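Local coordinates for protein SM80.1 Vicilin (Solanum melongena, PDB 5VF5) that probably serves as a 7S seed storage globulin of the vicilin type, built from two cupin domains and holding a copper ion, at residues E70-I84 with L95-I109. Residues are numbered along the deposited sequence; the frame is centred on the assembly and turned at random. Where two conformers were deposited one is given.
Sequences EAIFVVVRGQGTISI and LERGDVLRLHGGSTI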
loop_
_atom_site.group_PDB
_atom_site.type_symbol
_atom_site.label_atom_id
_atom_site.label_comp_id
_atom_site.label_asym_id
_atom_site.label_seq_id
_atom_site.Cartn_x
_atom_site.Cartn_y
_atom_site.Cartn_z
ATOM N N GLU A 70 8.144 9.190 6.110
ATOM C CA GLU A 70 8.298 7.885 6.727
ATOM C C GLU A 70 7.509 6.881 5.883
ATOM O O GLU A 70 6.341 7.141 5.594
ATOM C CB GLU A 70 7.676 7.982 8.136
ATOM C CG GLU A 70 8.264 9.093 8.998
ATOM C CD GLU A 70 9.694 8.815 9.371
ATOM O OE1 GLU A 70 10.086 7.649 9.293
ATOM O OE2 GLU A 70 10.413 9.756 9.713
ATOM N N ALA A 71 8.090 5.752 5.527
ATOM C CA ALA A 71 7.493 4.863 4.563
ATOM C C ALA A 71 7.354 3.449 5.051
ATOM O O ALA A 71 8.130 2.994 5.918
ATOM C CB ALA A 71 8.246 4.878 3.231
ATOM N N ILE A 72 6.444 2.737 4.434
ATOM C CA ILE A 72 6.343 1.287 4.541
ATOM C C ILE A 72 6.330 0.744 3.119
ATOM O O ILE A 72 5.499 1.169 2.301
ATOM C CB ILE A 72 5.060 0.826 5.246
ATOM C CG1 ILE A 72 4.963 1.436 6.638
ATOM C CG2 ILE A 72 5.033 -0.680 5.297
ATOM C CD1 ILE A 72 3.660 1.151 7.316
ATOM N N PHE A 73 7.293 -0.114 2.799
ATOM C CA PHE A 73 7.399 -0.771 1.502
ATOM C C PHE A 73 6.795 -2.160 1.625
ATOM O O PHE A 73 7.142 -2.900 2.550
ATOM C CB PHE A 73 8.869 -0.914 1.049
ATOM C CG PHE A 73 9.533 0.297 0.480
ATOM C CD1 PHE A 73 9.146 1.591 0.773
ATOM C CD2 PHE A 73 10.611 0.124 -0.377
ATOM C CE1 PHE A 73 9.794 2.665 0.211
ATOM C CE2 PHE A 73 11.260 1.207 -0.933
ATOM C CZ PHE A 73 10.857 2.476 -0.619
ATOM N N VAL A 74 5.978 -2.563 0.680
ATOM C CA VAL A 74 5.411 -3.894 0.602
ATOM C C VAL A 74 5.683 -4.465 -0.766
ATOM O O VAL A 74 5.276 -3.913 -1.786
ATOM C CB VAL A 74 3.906 -3.888 0.877
ATOM C CG1 VAL A 74 3.321 -5.307 0.859
ATOM C CG2 VAL A 74 3.597 -3.197 2.174
ATOM N N VAL A 75 6.412 -5.580 -0.836
ATOM C CA VAL A 75 6.699 -6.186 -2.129
ATOM C C VAL A 75 5.500 -6.980 -2.630
ATOM O O VAL A 75 5.042 -7.922 -1.984
ATOM C CB VAL A 75 7.934 -7.089 -2.075
ATOM C CG1 VAL A 75 8.238 -7.666 -3.430
ATOM C CG2 VAL A 75 9.113 -6.300 -1.574
ATOM N N VAL A 76 4.984 -6.582 -3.786
ATOM C CA VAL A 76 3.803 -7.193 -4.415
ATOM C C VAL A 76 4.170 -8.253 -5.453
ATOM O O VAL A 76 3.409 -9.159 -5.711
ATOM C CB VAL A 76 2.965 -6.114 -5.149
ATOM C CG1 VAL A 76 1.898 -6.727 -6.070
ATOM C CG2 VAL A 76 2.345 -5.173 -4.145
ATOM N N ARG A 77 5.333 -8.106 -6.082
ATOM C CA ARG A 77 5.757 -9.015 -7.153
ATOM C C ARG A 77 7.261 -9.004 -7.242
ATOM O O ARG A 77 7.914 -7.965 -7.055
ATOM C CB ARG A 77 5.165 -8.563 -8.506
ATOM C CG ARG A 77 5.187 -9.603 -9.586
ATOM C CD ARG A 77 4.054 -9.321 -10.548
ATOM N NE ARG A 77 2.757 -9.277 -9.870
ATOM C CZ ARG A 77 2.016 -8.185 -9.746
ATOM N NH1 ARG A 77 0.840 -8.256 -9.140
ATOM N NH2 ARG A 77 2.442 -7.024 -10.245
ATOM N N GLY A 78 7.827 -10.167 -7.525
ATOM C CA GLY A 78 9.240 -10.243 -7.811
ATOM C C GLY A 78 10.174 -10.210 -6.632
ATOM O O GLY A 78 9.768 -10.457 -5.474
ATOM N N GLN A 79 11.424 -9.887 -6.937
ATOM C CA GLN A 79 12.486 -9.896 -5.946
ATOM C C GLN A 79 13.401 -8.719 -6.237
ATOM O O GLN A 79 13.656 -8.386 -7.410
ATOM C CB GLN A 79 13.307 -11.198 -6.018
ATOM C CG GLN A 79 12.514 -12.471 -5.741
ATOM C CD GLN A 79 13.387 -13.688 -5.499
ATOM O OE1 GLN A 79 14.424 -13.848 -6.129
ATOM N NE2 GLN A 79 12.959 -14.568 -4.586
ATOM N N GLY A 80 13.896 -8.093 -5.189
ATOM C CA GLY A 80 14.763 -6.910 -5.350
ATOM C C GLY A 80 15.572 -6.679 -4.109
ATOM O O GLY A 80 15.145 -7.072 -3.016
ATOM N N THR A 81 16.718 -6.027 -4.266
ATOM C CA THR A 81 17.566 -5.761 -3.152
ATOM C C THR A 81 17.475 -4.278 -2.815
ATOM O O THR A 81 17.637 -3.458 -3.708
ATOM C CB THR A 81 19.014 -6.155 -3.483
ATOM O OG1 THR A 81 19.016 -7.560 -3.772
ATOM C CG2 THR A 81 19.929 -5.830 -2.290
ATOM N N ILE A 82 17.200 -3.968 -1.554
ATOM C CA ILE A 82 17.232 -2.599 -1.058
ATOM C C ILE A 82 18.507 -2.391 -0.282
ATOM O O ILE A 82 18.862 -3.188 0.583
ATOM C CB ILE A 82 15.999 -2.218 -0.215
ATOM C CG1 ILE A 82 16.007 -0.722 0.069
ATOM C CG2 ILE A 82 15.896 -3.049 1.080
ATOM C CD1 ILE A 82 14.723 -0.207 0.624
ATOM N N SER A 83 19.207 -1.316 -0.559
ATOM C CA SER A 83 20.370 -0.905 0.167
ATOM C C SER A 83 20.104 0.426 0.853
ATOM O O SER A 83 19.694 1.376 0.190
ATOM C CB SER A 83 21.580 -0.834 -0.759
ATOM O OG SER A 83 21.802 -2.083 -1.411
ATOM N N ILE A 84 20.348 0.520 2.151
ATOM C CA ILE A 84 20.028 1.672 2.967
ATOM C C ILE A 84 21.332 2.219 3.557
ATOM O O ILE A 84 22.040 1.506 4.279
ATOM C CB ILE A 84 19.063 1.299 4.096
ATOM C CG1 ILE A 84 17.888 0.519 3.548
ATOM C CG2 ILE A 84 18.647 2.539 4.864
ATOM C CD1 ILE A 84 16.974 -0.092 4.583
ATOM N N LEU A 95 14.764 -8.598 -0.810
ATOM C CA LEU A 95 13.327 -8.629 -0.592
ATOM C C LEU A 95 12.637 -9.546 -1.575
ATOM O O LEU A 95 13.024 -9.671 -2.737
ATOM C CB LEU A 95 12.752 -7.218 -0.761
ATOM C CG LEU A 95 13.343 -6.121 0.096
ATOM C CD1 LEU A 95 12.653 -4.802 -0.251
ATOM C CD2 LEU A 95 13.237 -6.409 1.575
ATOM N N GLU A 96 11.549 -10.138 -1.102
ATOM C CA GLU A 96 10.744 -11.089 -1.856
ATOM C C GLU A 96 9.262 -10.770 -1.638
ATOM O O GLU A 96 8.897 -10.030 -0.724
ATOM C CB GLU A 96 11.059 -12.536 -1.413
ATOM C CG GLU A 96 12.531 -12.917 -1.527
ATOM C CD GLU A 96 12.811 -14.309 -1.042
ATOM O OE1 GLU A 96 12.021 -14.811 -0.200
ATOM O OE2 GLU A 96 13.847 -14.864 -1.479
ATOM N N ARG A 97 8.422 -11.405 -2.439
ATOM C CA ARG A 97 6.992 -11.148 -2.415
ATOM C C ARG A 97 6.428 -11.345 -1.016
ATOM O O ARG A 97 6.711 -12.365 -0.369
ATOM C CB ARG A 97 6.263 -12.051 -3.407
ATOM C CG ARG A 97 4.814 -11.659 -3.586
ATOM C CD ARG A 97 4.293 -12.354 -4.814
ATOM N NE ARG A 97 4.103 -13.747 -4.490
ATOM C CZ ARG A 97 2.979 -14.261 -3.994
ATOM N NH1 ARG A 97 2.922 -15.564 -3.746
ATOM N NH2 ARG A 97 1.910 -13.493 -3.734
ATOM N N GLY A 98 5.666 -10.363 -0.545
ATOM C CA GLY A 98 5.070 -10.359 0.742
ATOM C C GLY A 98 5.878 -9.686 1.835
ATOM O O GLY A 98 5.367 -9.474 2.950
ATOM N N ASP A 99 7.131 -9.350 1.538
ATOM C CA ASP A 99 7.954 -8.663 2.531
ATOM C C ASP A 99 7.424 -7.254 2.800
ATOM O O ASP A 99 7.017 -6.528 1.857
ATOM C CB ASP A 99 9.392 -8.550 2.087
ATOM C CG ASP A 99 10.189 -9.844 2.221
ATOM O OD1 ASP A 99 9.748 -10.830 2.881
ATOM O OD2 ASP A 99 11.326 -9.844 1.673
ATOM N N VAL A 100 7.460 -6.890 4.058
ATOM C CA VAL A 100 7.106 -5.589 4.574
ATOM C C VAL A 100 8.309 -4.971 5.232
ATOM O O VAL A 100 8.930 -5.608 6.068
ATOM C CB VAL A 100 5.962 -5.674 5.600
ATOM C CG1 VAL A 100 5.608 -4.298 6.137
ATOM C CG2 VAL A 100 4.743 -6.390 5.015
ATOM N N LEU A 101 8.642 -3.715 4.890
ATOM C CA LEU A 101 9.819 -3.041 5.414
ATOM C C LEU A 101 9.454 -1.637 5.804
ATOM O O LEU A 101 8.963 -0.873 4.952
ATOM C CB LEU A 101 10.948 -3.021 4.376
ATOM C CG LEU A 101 12.258 -2.418 4.832
ATOM C CD1 LEU A 101 12.971 -3.284 5.838
ATOM C CD2 LEU A 101 13.142 -2.167 3.614
ATOM N N ARG A 102 9.654 -1.280 7.069
ATOM C CA ARG A 102 9.547 0.123 7.500
ATOM C C ARG A 102 10.861 0.823 7.176
ATOM O O ARG A 102 11.930 0.385 7.579
ATOM C CB ARG A 102 9.264 0.145 8.989
ATOM C CG ARG A 102 9.233 1.498 9.635
ATOM C CD ARG A 102 7.888 2.167 9.492
ATOM N NE ARG A 102 7.971 3.381 10.280
ATOM C CZ ARG A 102 8.533 4.512 9.874
ATOM N NH1 ARG A 102 8.917 4.670 8.603
ATOM N NH2 ARG A 102 8.627 5.519 10.703
ATOM N N LEU A 103 10.755 1.931 6.432
ATOM C CA LEU A 103 11.913 2.736 6.063
ATOM C C LEU A 103 11.778 4.115 6.725
ATOM O O LEU A 103 10.837 4.920 6.427
ATOM C CB LEU A 103 11.922 2.915 4.540
ATOM C CG LEU A 103 13.162 3.538 3.955
ATOM C CD1 LEU A 103 14.381 2.632 4.116
ATOM C CD2 LEU A 103 12.881 3.868 2.479
ATOM N N HIS A 104 12.720 4.437 7.569
ATOM C CA HIS A 104 12.728 5.726 8.220
ATOM C C HIS A 104 12.883 6.844 7.191
ATOM O O HIS A 104 13.635 6.743 6.218
ATOM C CB HIS A 104 13.893 5.807 9.249
ATOM C CG HIS A 104 13.663 5.011 10.478
ATOM N ND1 HIS A 104 12.861 5.449 11.507
ATOM C CD2 HIS A 104 14.139 3.796 10.851
ATOM C CE1 HIS A 104 12.853 4.536 12.467
ATOM N NE2 HIS A 104 13.616 3.520 12.092
ATOM N N GLY A 105 12.190 7.930 7.433
ATOM C CA GLY A 105 12.343 9.110 6.613
ATOM C C GLY A 105 13.783 9.547 6.563
ATOM O O GLY A 105 14.522 9.400 7.537
ATOM N N GLY A 106 14.226 10.018 5.409
ATOM C CA GLY A 106 15.606 10.444 5.285
ATOM C C GLY A 106 16.654 9.395 5.090
ATOM O O GLY A 106 17.850 9.694 5.022
ATOM N N SER A 107 16.223 8.137 4.957
ATOM C CA SER A 107 17.164 7.083 4.677
ATOM C C SER A 107 17.486 7.130 3.179
ATOM O O SER A 107 16.590 7.097 2.333
ATOM C CB SER A 107 16.540 5.736 5.016
ATOM O OG SER A 107 16.308 5.639 6.399
ATOM N N THR A 108 18.774 7.187 2.858
ATOM C CA THR A 108 19.232 7.089 1.456
ATOM C C THR A 108 19.180 5.656 0.996
ATOM O O THR A 108 19.829 4.772 1.615
ATOM C CB THR A 108 20.639 7.673 1.281
ATOM O OG1 THR A 108 20.619 9.057 1.627
ATOM C CG2 THR A 108 21.145 7.517 -0.124
ATOM N N ILE A 109 18.378 5.393 -0.004
ATOM C CA ILE A 109 18.205 4.067 -0.511
ATOM C C ILE A 109 18.529 3.956 -1.997
ATOM O O ILE A 109 18.395 4.922 -2.761
ATOM C CB ILE A 109 16.797 3.519 -0.271
ATOM C CG1 ILE A 109 15.754 4.209 -1.113
ATOM C CG2 ILE A 109 16.431 3.547 1.205
ATOM C CD1 ILE A 109 14.449 3.454 -1.184
HETATM O O HOH W 1 12.144 8.307 11.576
HETATM O O HOH W 2 1.272 -10.289 -4.476
HETATM O O HOH W 3 9.295 -13.255 -4.586
#
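Glu-70 turns one carboxylate oxygen, OE1, into the meeting point of three donors from the facing segment. Arg-102 reaches it end-on with NH1 and NH2, the NH2 bond of the salt bridge being 2.9 Å to Glu-70 OE1, and the backbone N of Gly-105 comes from above the carboxylate plane at 2.8 Å from OE1. The carboxylate stands nearly perpendicular to the guanidinium (87°); the bend of the arginine chain at chi2 (84°) turns its end toward Glu-70, and NH2 also makes a salt bridge to Asp-240, just before strand 243-250. Ala-71 O is gripped from opposite faces of its plane, by Leu-103 N at 2.9 Å and Arg-102 NH1 at 3.3 Å. From Ala-71 to Val-74 the strand 70-77 pairs antiparallel with 100-103, the axes of these short segments 4.7 Å apart. Ile-72 lays CG2 beside Val-100 CG1, on the face that packs against strands 243-250 and 337-344 of the second cupin region. Phe-73, on the other face, looks into the first cupin's own barrel, a jelly roll whose two sheets enclose an apolar core. Its ring end meets Leu-103 CD2 obliquely, and Phe-73 CZ lies 3.8 Å from Ile-109 CD1, which arrives from the opposite direction. Val-75 N donates to Asp-99 O, its O accepts from Gly-98 N, a residue of the type II turn from Glu-96 to Asp-99, and CG2 touches Leu-95 CB. A classic beta bulge at Val-76 and Arg-77, opposite Phe-121, precedes the passage into the second sheet, where Gly-80 and Leu-95 exchange two backbone bonds. Ile-82 CG2 lies 3.8 Å from Leu-101 CD2, a contact between the two sheets, and also touches Leu-95 CD1 of its own sheet. Farther on, Ile-84 touches Leu-103 CD1 with its CD1 at 3.8 Å, while its CG2 rests on Ser-107 CB.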